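Local coordinates for protein Vv2_1132 (Vibrio vulnificus CMCP6, PDB 5Y9S) that probably regulates transcription as a tetrameric LysR-type regulator, joining a DNA-binding helix-turn-helix domain to a domain of the kind that senses small effector molecules, at residues Leu154-Ile159 and Leu282-Thr287; Val182-Ala187 and Ile267-Gln272. All coordinates share one frame; numbering follows the deposited sequence.

How the contacts relate
Both contacts lie largely buried in the regulatory domain. Contact 1 is an antiparallel strand pairing, 154-159 with 282-287, held by four backbone hydrogen bonds, with one aromatic ring at work on each face; contact 2 is a single antiparallel bridge at the end of strand 266-267, with one hydrogen bond to 182-187 and side chains that are nearly all aliphatic. They share a sheet, since strands 277-286 and 172-186 are neighbours in it, yet their centres lie about 28 Å apart and they do not touch. In sequence, both segments of contact 2 fall between those of contact 1, which sits nearer the centre of the chain.

Contact 1. Residues Leu154-Ile159 and Leu282-Thr287; sequences LFTYNI and LCYRST
Phe155 and Cys283 face each other as a non-hydrogen-bonded pair in a regular antiparallel ladder of the LysR substrate-binding domain, of periplasmic-binding-protein type; it joins strand 153-157 to the late strand 277-286. The Cys283 chi1 of -176° swings SG away from its own amide and over the Phe155 ring, 3.8 Å from the centroid and shifted toward the rim; this is a sulfur-aromatic contact, with Cys283 SG 3.6 Å from Phe155 CZ.

The other face of the sheet carries Leu154, Thr156, Leu282 and Tyr284. Leu154 and Tyr284 run side by side in the same direction, CD2 to CD2 at 4.0 Å. Thr156 comes at the Tyr284 ring from its edge, CG2 lying near the ring plane and 3.7 Å from CE2. Asn158 and Ile159 are poorly ordered: Ile159 approaches the phenol end of Tyr284 from the opposite direction, while Leu282 CD1 rests against Asn158 CB at 3.8 Å.

Two hydrogen-bonded pairs flank the central one. Tyr284 N reaches Leu154 O at 2.8 Å, and Leu282 N meets Thr156 O at 2.6 Å; each pair has a reciprocal bond.

Strand 277-286 lies between strands 153-157 and 172-186, and strand 100-105 flanks 153-157 on its other side. Helix 139-147 covers the Leu154 and Tyr284 face, with Phe143 touching both, whereas Phe155 and Cys283 both pack on Ile177 of strand 172-186.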
ATOM      1  N   LEU D 154      12.980 -11.941 -30.093  1.00 26.68           N
ATOM      2  CA  LEU D 154      12.992 -12.856 -28.968  1.00 25.76           C
ATOM      3  C   LEU D 154      13.760 -14.101 -29.391  1.00 27.53           C
ATOM      4  O   LEU D 154      13.444 -14.708 -30.416  1.00 27.60           O
ATOM      5  CB  LEU D 154      11.563 -13.196 -28.536  1.00 19.08           C
ATOM      6  CG  LEU D 154      11.413 -14.469 -27.717  1.00 22.22           C
ATOM      7  CD1 LEU D 154      11.805 -14.231 -26.246  1.00 23.48           C
ATOM      8  CD2 LEU D 154      10.004 -15.028 -27.837  1.00 17.24           C
ATOM      9  N   PHE D 155      14.789 -14.454 -28.634  1.00 34.25           N
ATOM     10  CA  PHE D 155      15.520 -15.699 -28.843  1.00 23.84           C
ATOM     11  C   PHE D 155      15.095 -16.689 -27.773  1.00 23.44           C
ATOM     12  O   PHE D 155      14.991 -16.320 -26.599  1.00 27.41           O
ATOM     13  CB  PHE D 155      17.023 -15.461 -28.780  1.00 17.99           C
ATOM     14  CG  PHE D 155      17.547 -14.704 -29.941  1.00 25.55           C
ATOM     15  CD1 PHE D 155      17.482 -13.322 -29.964  1.00 30.13           C
ATOM     16  CD2 PHE D 155      18.096 -15.367 -31.023  1.00 23.34           C
ATOM     17  CE1 PHE D 155      17.956 -12.610 -31.047  1.00 28.90           C
ATOM     18  CE2 PHE D 155      18.573 -14.667 -32.113  1.00 27.87           C
ATOM     19  CZ  PHE D 155      18.501 -13.288 -32.132  1.00 28.80           C
ATOM     20  N   THR D 156      14.832 -17.933 -28.173  1.00 26.90           N
ATOM     21  CA  THR D 156      14.326 -18.911 -27.215  1.00 24.43           C
ATOM     22  C   THR D 156      14.556 -20.322 -27.737  1.00 17.59           C
ATOM     23  O   THR D 156      14.762 -20.540 -28.933  1.00 36.40           O
ATOM     24  CB  THR D 156      12.833 -18.692 -26.935  1.00 30.62           C
ATOM     25  OG1 THR D 156      12.424 -19.474 -25.804  1.00 21.16           O
ATOM     26  CG2 THR D 156      12.011 -19.080 -28.158  1.00 22.80           C
ATOM     27  N   TYR D 157      14.539 -21.275 -26.810  1.00 30.42           N
ATOM     28  CA  TYR D 157      14.496 -22.695 -27.145  1.00 36.38           C
ATOM     29  C   TYR D 157      13.070 -23.086 -27.528  1.00 46.90           C
ATOM     30  O   TYR D 157      12.096 -22.525 -27.012  1.00 45.58           O
ATOM     31  CB  TYR D 157      14.966 -23.549 -25.961  1.00 29.08           C
ATOM     32  CG  TYR D 157      16.408 -23.348 -25.500  1.00 28.46           C
ATOM     33  CD1 TYR D 157      17.472 -23.739 -26.303  1.00 30.69           C
ATOM     34  CD2 TYR D 157      16.697 -22.781 -24.259  1.00 27.99           C
ATOM     35  CE1 TYR D 157      18.783 -23.565 -25.903  1.00 32.72           C
ATOM     36  CE2 TYR D 157      18.012 -22.600 -23.840  1.00 28.47           C
ATOM     37  CZ  TYR D 157      19.052 -22.996 -24.678  1.00 32.65           C
ATOM     38  OH  TYR D 157      20.364 -22.836 -24.304  1.00 23.98           O
ATOM     39  N   ASN D 158      12.951 -24.056 -28.440  1.00 48.96           N
ATOM     40  CA  ASN D 158      11.653 -24.388 -29.031  1.00 61.24           C
ATOM     41  C   ASN D 158      10.646 -24.784 -27.957  1.00 61.88           C
ATOM     42  O   ASN D 158      11.004 -25.304 -26.903  1.00 60.69           O
ATOM     43  CB  ASN D 158      11.794 -25.524 -30.041  1.00 67.43           C
ATOM     44  CG  ASN D 158      12.279 -26.804 -29.396  1.00 75.02           C
ATOM     45  OD1 ASN D 158      11.574 -27.407 -28.586  1.00 78.63           O
ATOM     46  ND2 ASN D 158      13.496 -27.221 -29.739  1.00 74.01           N
ATOM     47  N   ILE D 159       9.371 -24.546 -28.234  1.00 73.03           N
ATOM     48  CA  ILE D 159       8.319 -24.675 -27.230  1.00 74.08           C
ATOM     49  C   ILE D 159       7.436 -25.861 -27.594  1.00 77.02           C
ATOM     50  O   ILE D 159       6.805 -25.880 -28.659  1.00 78.97           O
ATOM     51  CB  ILE D 159       7.492 -23.384 -27.099  1.00 64.47           C
ATOM     52  CG1 ILE D 159       8.390 -22.147 -27.218  1.00 54.83           C
ATOM     53  CG2 ILE D 159       6.736 -23.369 -25.779  1.00 61.03           C
ATOM     54  CD1 ILE D 159       8.468 -21.590 -28.629  1.00 51.38           C
ATOM     55  N   LEU D 282      15.390 -20.698 -31.490  1.00 29.74           N
ATOM     56  CA  LEU D 282      14.535 -19.968 -32.408  1.00 32.20           C
ATOM     57  C   LEU D 282      14.687 -18.476 -32.183  1.00 33.56           C
ATOM     58  O   LEU D 282      14.990 -18.029 -31.074  1.00 35.90           O
ATOM     59  CB  LEU D 282      13.069 -20.373 -32.225  1.00 24.06           C
ATOM     60  CG  LEU D 282      12.922 -21.890 -32.333  1.00 30.20           C
ATOM     61  CD1 LEU D 282      11.513 -22.355 -32.040  1.00 36.12           C
ATOM     62  CD2 LEU D 282      13.373 -22.317 -33.716  1.00 31.60           C
ATOM     63  N   CYS D 283      14.495 -17.713 -33.254  1.00 31.50           N
ATOM     64  CA  CYS D 283      14.324 -16.273 -33.157  1.00 29.98           C
ATOM     65  C   CYS D 283      12.942 -15.919 -33.685  1.00 34.02           C
ATOM     66  O   CYS D 283      12.592 -16.291 -34.810  1.00 43.58           O
ATOM     67  CB  CYS D 283      15.411 -15.527 -33.924  1.00 29.85           C
ATOM     68  SG  CYS D 283      15.268 -13.740 -33.702  1.00 41.24           S
ATOM     69  N   TYR D 284      12.162 -15.213 -32.870  1.00 24.31           N
ATOM     70  CA  TYR D 284      10.816 -14.759 -33.186  1.00 26.02           C
ATOM     71  C   TYR D 284      10.791 -13.260 -33.431  1.00 36.03           C
ATOM     72  O   TYR D 284      11.538 -12.503 -32.799  1.00 39.46           O
ATOM     73  CB  TYR D 284       9.849 -15.046 -32.045  1.00 17.90           C
ATOM     74  CG  TYR D 284       9.421 -16.469 -31.927  1.00 30.00           C
ATOM     75  CD1 TYR D 284       8.316 -16.932 -32.619  1.00 27.31           C
ATOM     76  CD2 TYR D 284      10.088 -17.343 -31.079  1.00 30.34           C
ATOM     77  CE1 TYR D 284       7.897 -18.236 -32.490  1.00 35.09           C
ATOM     78  CE2 TYR D 284       9.676 -18.650 -30.946  1.00 35.98           C
ATOM     79  CZ  TYR D 284       8.585 -19.094 -31.658  1.00 42.73           C
ATOM     80  OH  TYR D 284       8.172 -20.402 -31.537  1.00 52.70           O
ATOM     81  N   ARG D 285       9.885 -12.827 -34.314  1.00 31.89           N
ATOM     82  CA  ARG D 285       9.679 -11.404 -34.556  1.00 30.65           C
ATOM     83  C   ARG D 285       8.209 -11.135 -34.852  1.00 37.17           C
ATOM     84  O   ARG D 285       7.422 -12.052 -35.092  1.00 43.64           O
ATOM     85  CB  ARG D 285      10.570 -10.902 -35.691  1.00 25.21           C
ATOM     86  CG  ARG D 285       9.986 -11.113 -37.069  1.00 36.48           C
ATOM     87  CD  ARG D 285      10.610 -10.161 -38.095  1.00 41.06           C
ATOM     88  NE  ARG D 285      10.610 -10.749 -39.432  1.00 43.37           N
ATOM     89  CZ  ARG D 285      11.327 -10.296 -40.457  1.00 45.40           C
ATOM     90  NH1 ARG D 285      12.112  -9.233 -40.322  1.00 43.62           N
ATOM     91  NH2 ARG D 285      11.259 -10.919 -41.625  1.00 46.06           N
ATOM     92  N   SER D 286       7.840  -9.855 -34.822  1.00 37.46           N
ATOM     93  CA  SER D 286       6.482  -9.434 -35.132  1.00 34.64           C
ATOM     94  C   SER D 286       6.304  -9.263 -36.631  1.00 40.14           C
ATOM     95  O   SER D 286       7.159  -8.686 -37.309  1.00 38.62           O
ATOM     96  CB  SER D 286       6.133  -8.113 -34.448  1.00 36.58           C
ATOM     97  OG  SER D 286       4.809  -7.738 -34.789  1.00 35.51           O
ATOM     98  N   THR D 287       5.161  -9.736 -37.139  1.00 41.23           N
ATOM     99  CA  THR D 287       4.870  -9.566 -38.560  1.00 44.24           C
ATOM    100  C   THR D 287       4.554  -8.112 -38.905  1.00 39.60           C
ATOM    101  O   THR D 287       4.867  -7.666 -40.013  1.00 47.33           O
ATOM    102  CB  THR D 287       3.721 -10.484 -38.976  1.00 40.80           C
ATOM    103  OG1 THR D 287       2.599 -10.252 -38.122  1.00 44.92           O
ATOM    104  CG2 THR D 287       4.136 -11.953 -38.857  1.00 32.03           C
TER

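Contact 2. Residues Val182-Ala187 and Ile267-Gln272; sequences VVPVVA and IAFEEQ
Ile267, Pro184 and Ala268 carry most of this contact, a short antiparallel beta bridge in the LysR substrate-binding domain, whose family belongs to the periplasmic-binding-protein clan. Val185 and Ile267 form the non-hydrogen-bonded pair, and just past it the chain leaves the strand for a type I turn from Phe269 to Gln272.

Ile267 has the largest buried surface of the contact. Its CG1, turned anti to the carbonyl carbon (chi1 -68°), reaches back along the neighbouring strand to Val183, whose CG2 lies 4.1 Å from Ile267 CG1; the two side chains cross at a slant. Ile267 CG1 is also 4.5 Å from Val185 CG1, a looser touch.

Pro184 works with both its backbone and its ring. Ala268 N donates to Pro184 O at 2.9 Å in a nearly straight bond, N-H...O 170°, although the donor stands 34° out of the carbonyl plane. The same oxygen has the CA of Ile267 at 3.4 Å, a CA-H...O contact. On the ring, Pro184 CG lies 3.4 Å from Ala268 O, and more loosely 4.3 Å from Phe269 CD2.

Ala268 turns its methyl toward the strand, where CB meets Val186 CG1 at 4.1 Å. Pro184 also packs on Val248 and Trp250 of strand 248-252, which pairs with strand 172-186 too, while Leu194 packs on Ala268. That Ala268 methyl also sits over the centre of the Phe269 ring, CB 4.0 Å above its plane.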
ATOM      1  N   VAL D 182      22.167 -31.376 -26.788  1.00 21.34           N
ATOM      2  CA  VAL D 182      22.505 -31.213 -25.386  1.00 20.92           C
ATOM      3  C   VAL D 182      23.290 -32.452 -24.973  1.00 21.54           C
ATOM      4  O   VAL D 182      22.765 -33.566 -25.014  1.00 21.81           O
ATOM      5  CB  VAL D 182      21.248 -31.028 -24.524  1.00 25.05           C
ATOM      6  CG1 VAL D 182      21.609 -31.147 -23.063  1.00 19.86           C
ATOM      7  CG2 VAL D 182      20.581 -29.677 -24.835  1.00 26.25           C
ATOM      8  N   VAL D 183      24.554 -32.276 -24.605  1.00 21.85           N
ATOM      9  CA  VAL D 183      25.445 -33.429 -24.443  1.00 23.69           C
ATOM     10  C   VAL D 183      25.938 -33.564 -23.014  1.00 22.51           C
ATOM     11  O   VAL D 183      26.067 -32.562 -22.305  1.00 21.98           O
ATOM     12  CB  VAL D 183      26.632 -33.341 -25.405  1.00 27.35           C
ATOM     13  CG1 VAL D 183      26.111 -33.247 -26.841  1.00 23.60           C
ATOM     14  CG2 VAL D 183      27.537 -32.155 -25.035  1.00 23.25           C
ATOM     15  N   PRO D 184      26.193 -34.780 -22.540  1.00 26.43           N
ATOM     16  CA  PRO D 184      26.777 -34.943 -21.202  1.00 23.94           C
ATOM     17  C   PRO D 184      28.278 -34.690 -21.263  1.00 23.67           C
ATOM     18  O   PRO D 184      28.974 -35.245 -22.118  1.00 36.78           O
ATOM     19  CB  PRO D 184      26.467 -36.399 -20.855  1.00 25.22           C
ATOM     20  CG  PRO D 184      26.446 -37.091 -22.203  1.00 28.65           C
ATOM     21  CD  PRO D 184      25.922 -36.074 -23.195  1.00 23.64           C
ATOM     22  N   VAL D 185      28.774 -33.838 -20.365  1.00 23.37           N
ATOM     23  CA  VAL D 185      30.190 -33.499 -20.305  1.00 23.97           C
ATOM     24  C   VAL D 185      30.729 -33.775 -18.910  1.00 29.26           C
ATOM     25  O   VAL D 185      29.986 -33.809 -17.923  1.00 23.59           O
ATOM     26  CB  VAL D 185      30.469 -32.028 -20.673  1.00 25.28           C
ATOM     27  CG1 VAL D 185      30.168 -31.776 -22.157  1.00 27.55           C
ATOM     28  CG2 VAL D 185      29.688 -31.097 -19.734  1.00 22.66           C
ATOM     29  N   VAL D 186      32.055 -33.939 -18.844  1.00 25.09           N
ATOM     30  CA  VAL D 186      32.741 -34.302 -17.609  1.00 25.64           C
ATOM     31  C   VAL D 186      34.182 -33.828 -17.701  1.00 27.51           C
ATOM     32  O   VAL D 186      34.748 -33.724 -18.792  1.00 28.06           O
ATOM     33  CB  VAL D 186      32.655 -35.832 -17.360  1.00 29.72           C
ATOM     34  CG1 VAL D 186      33.462 -36.584 -18.375  1.00 26.93           C
ATOM     35  CG2 VAL D 186      33.099 -36.174 -15.956  1.00 38.98           C
ATOM     36  N   ALA D 187      34.778 -33.536 -16.547  1.00 27.37           N
ATOM     37  CA  ALA D 187      36.189 -33.184 -16.528  1.00 27.07           C
ATOM     38  C   ALA D 187      37.018 -34.408 -16.924  1.00 34.46           C
ATOM     39  O   ALA D 187      36.637 -35.542 -16.617  1.00 28.39           O
ATOM     40  CB  ALA D 187      36.603 -32.670 -15.146  1.00 27.05           C
ATOM     41  N   ILE D 267      33.164 -34.830 -23.827  1.00 27.00           N
ATOM     42  CA  ILE D 267      31.860 -35.458 -23.932  1.00 26.53           C
ATOM     43  C   ILE D 267      31.955 -36.861 -23.346  1.00 27.07           C
ATOM     44  O   ILE D 267      32.912 -37.594 -23.613  1.00 36.44           O
ATOM     45  CB  ILE D 267      31.391 -35.481 -25.393  1.00 29.65           C
ATOM     46  CG1 ILE D 267      31.101 -34.059 -25.875  1.00 31.93           C
ATOM     47  CG2 ILE D 267      30.169 -36.377 -25.554  1.00 26.46           C
ATOM     48  CD1 ILE D 267      31.038 -33.936 -27.376  1.00 36.66           C
ATOM     49  N   ALA D 268      31.001 -37.216 -22.493  1.00 29.09           N
ATOM     50  CA  ALA D 268      30.956 -38.544 -21.893  1.00 33.37           C
ATOM     51  C   ALA D 268      30.018 -39.445 -22.690  1.00 32.01           C
ATOM     52  O   ALA D 268      29.029 -38.989 -23.266  1.00 37.66           O
ATOM     53  CB  ALA D 268      30.501 -38.479 -20.430  1.00 32.14           C
ATOM     54  N   PHE D 269      30.337 -40.734 -22.714  1.00 33.81           N
ATOM     55  CA  PHE D 269      29.524 -41.725 -23.425  1.00 36.85           C
ATOM     56  C   PHE D 269      29.409 -41.405 -24.912  1.00 39.88           C
ATOM     57  O   PHE D 269      28.374 -41.640 -25.536  1.00 39.82           O
ATOM     58  CB  PHE D 269      28.142 -41.860 -22.788  1.00 33.72           C
ATOM     59  CG  PHE D 269      28.158 -41.818 -21.283  1.00 45.81           C
ATOM     60  CD1 PHE D 269      29.040 -42.615 -20.557  1.00 52.53           C
ATOM     61  CD2 PHE D 269      27.289 -40.993 -20.590  1.00 42.90           C
ATOM     62  CE1 PHE D 269      29.049 -42.594 -19.178  1.00 50.14           C
ATOM     63  CE2 PHE D 269      27.289 -40.966 -19.193  1.00 43.55           C
ATOM     64  CZ  PHE D 269      28.168 -41.771 -18.492  1.00 49.82           C
ATOM     65  N   GLU D 270      30.491 -40.862 -25.463  1.00 37.36           N
ATOM     66  CA  GLU D 270      30.717 -40.628 -26.883  1.00 53.98           C
ATOM     67  C   GLU D 270      30.050 -41.686 -27.741  1.00 54.59           C
ATOM     68  O   GLU D 270      29.467 -41.374 -28.782  1.00 55.29           O
ATOM     69  CB  GLU D 270      32.222 -40.623 -27.183  1.00 63.49           C
ATOM     70  CG  GLU D 270      33.073 -39.736 -26.257  1.00 76.30           C
ATOM     71  CD  GLU D 270      33.365 -40.355 -24.874  1.00 83.64           C
ATOM     72  OE1 GLU D 270      32.538 -41.151 -24.368  1.00 83.84           O
ATOM     73  OE2 GLU D 270      34.419 -40.019 -24.282  1.00 83.55           O
ATOM     74  N   GLU D 271      30.149 -42.941 -27.303  1.00 58.12           N
ATOM     75  CA  GLU D 271      29.619 -44.051 -28.083  1.00 62.22           C
ATOM     76  C   GLU D 271      28.108 -43.923 -28.277  1.00 61.82           C
ATOM     77  O   GLU D 271      27.588 -44.230 -29.357  1.00 61.82           O
ATOM     78  CB  GLU D 271      29.999 -45.379 -27.407  1.00 59.68           C
ATOM     79  CG  GLU D 271      29.448 -45.579 -25.969  1.00 60.59           C
ATOM     80  CD  GLU D 271      30.374 -45.089 -24.835  1.00 57.74           C
ATOM     81  OE1 GLU D 271      31.429 -44.477 -25.119  1.00 50.42           O
ATOM     82  OE2 GLU D 271      30.024 -45.306 -23.646  1.00 55.05           O
ATOM     83  N   GLN D 272      27.394 -43.422 -27.261  1.00 58.11           N
ATOM     84  CA  GLN D 272      25.929 -43.443 -27.245  1.00 48.15           C
ATOM     85  C   GLN D 272      25.365 -42.094 -27.698  1.00 56.87           C
ATOM     86  O   GLN D 272      24.977 -41.240 -26.896  1.00 50.12           O
ATOM     87  CB  GLN D 272      25.435 -43.831 -25.860  1.00 49.43           C
ATOM     88  CG  GLN D 272      25.471 -45.325 -25.623  1.00 59.46           C
ATOM     89  CD  GLN D 272      26.370 -45.692 -24.473  1.00 67.19           C
ATOM     90  OE1 GLN D 272      26.567 -44.900 -23.553  1.00 73.81           O
ATOM     91  NE2 GLN D 272      26.925 -46.896 -24.511  1.00 64.98           N
TER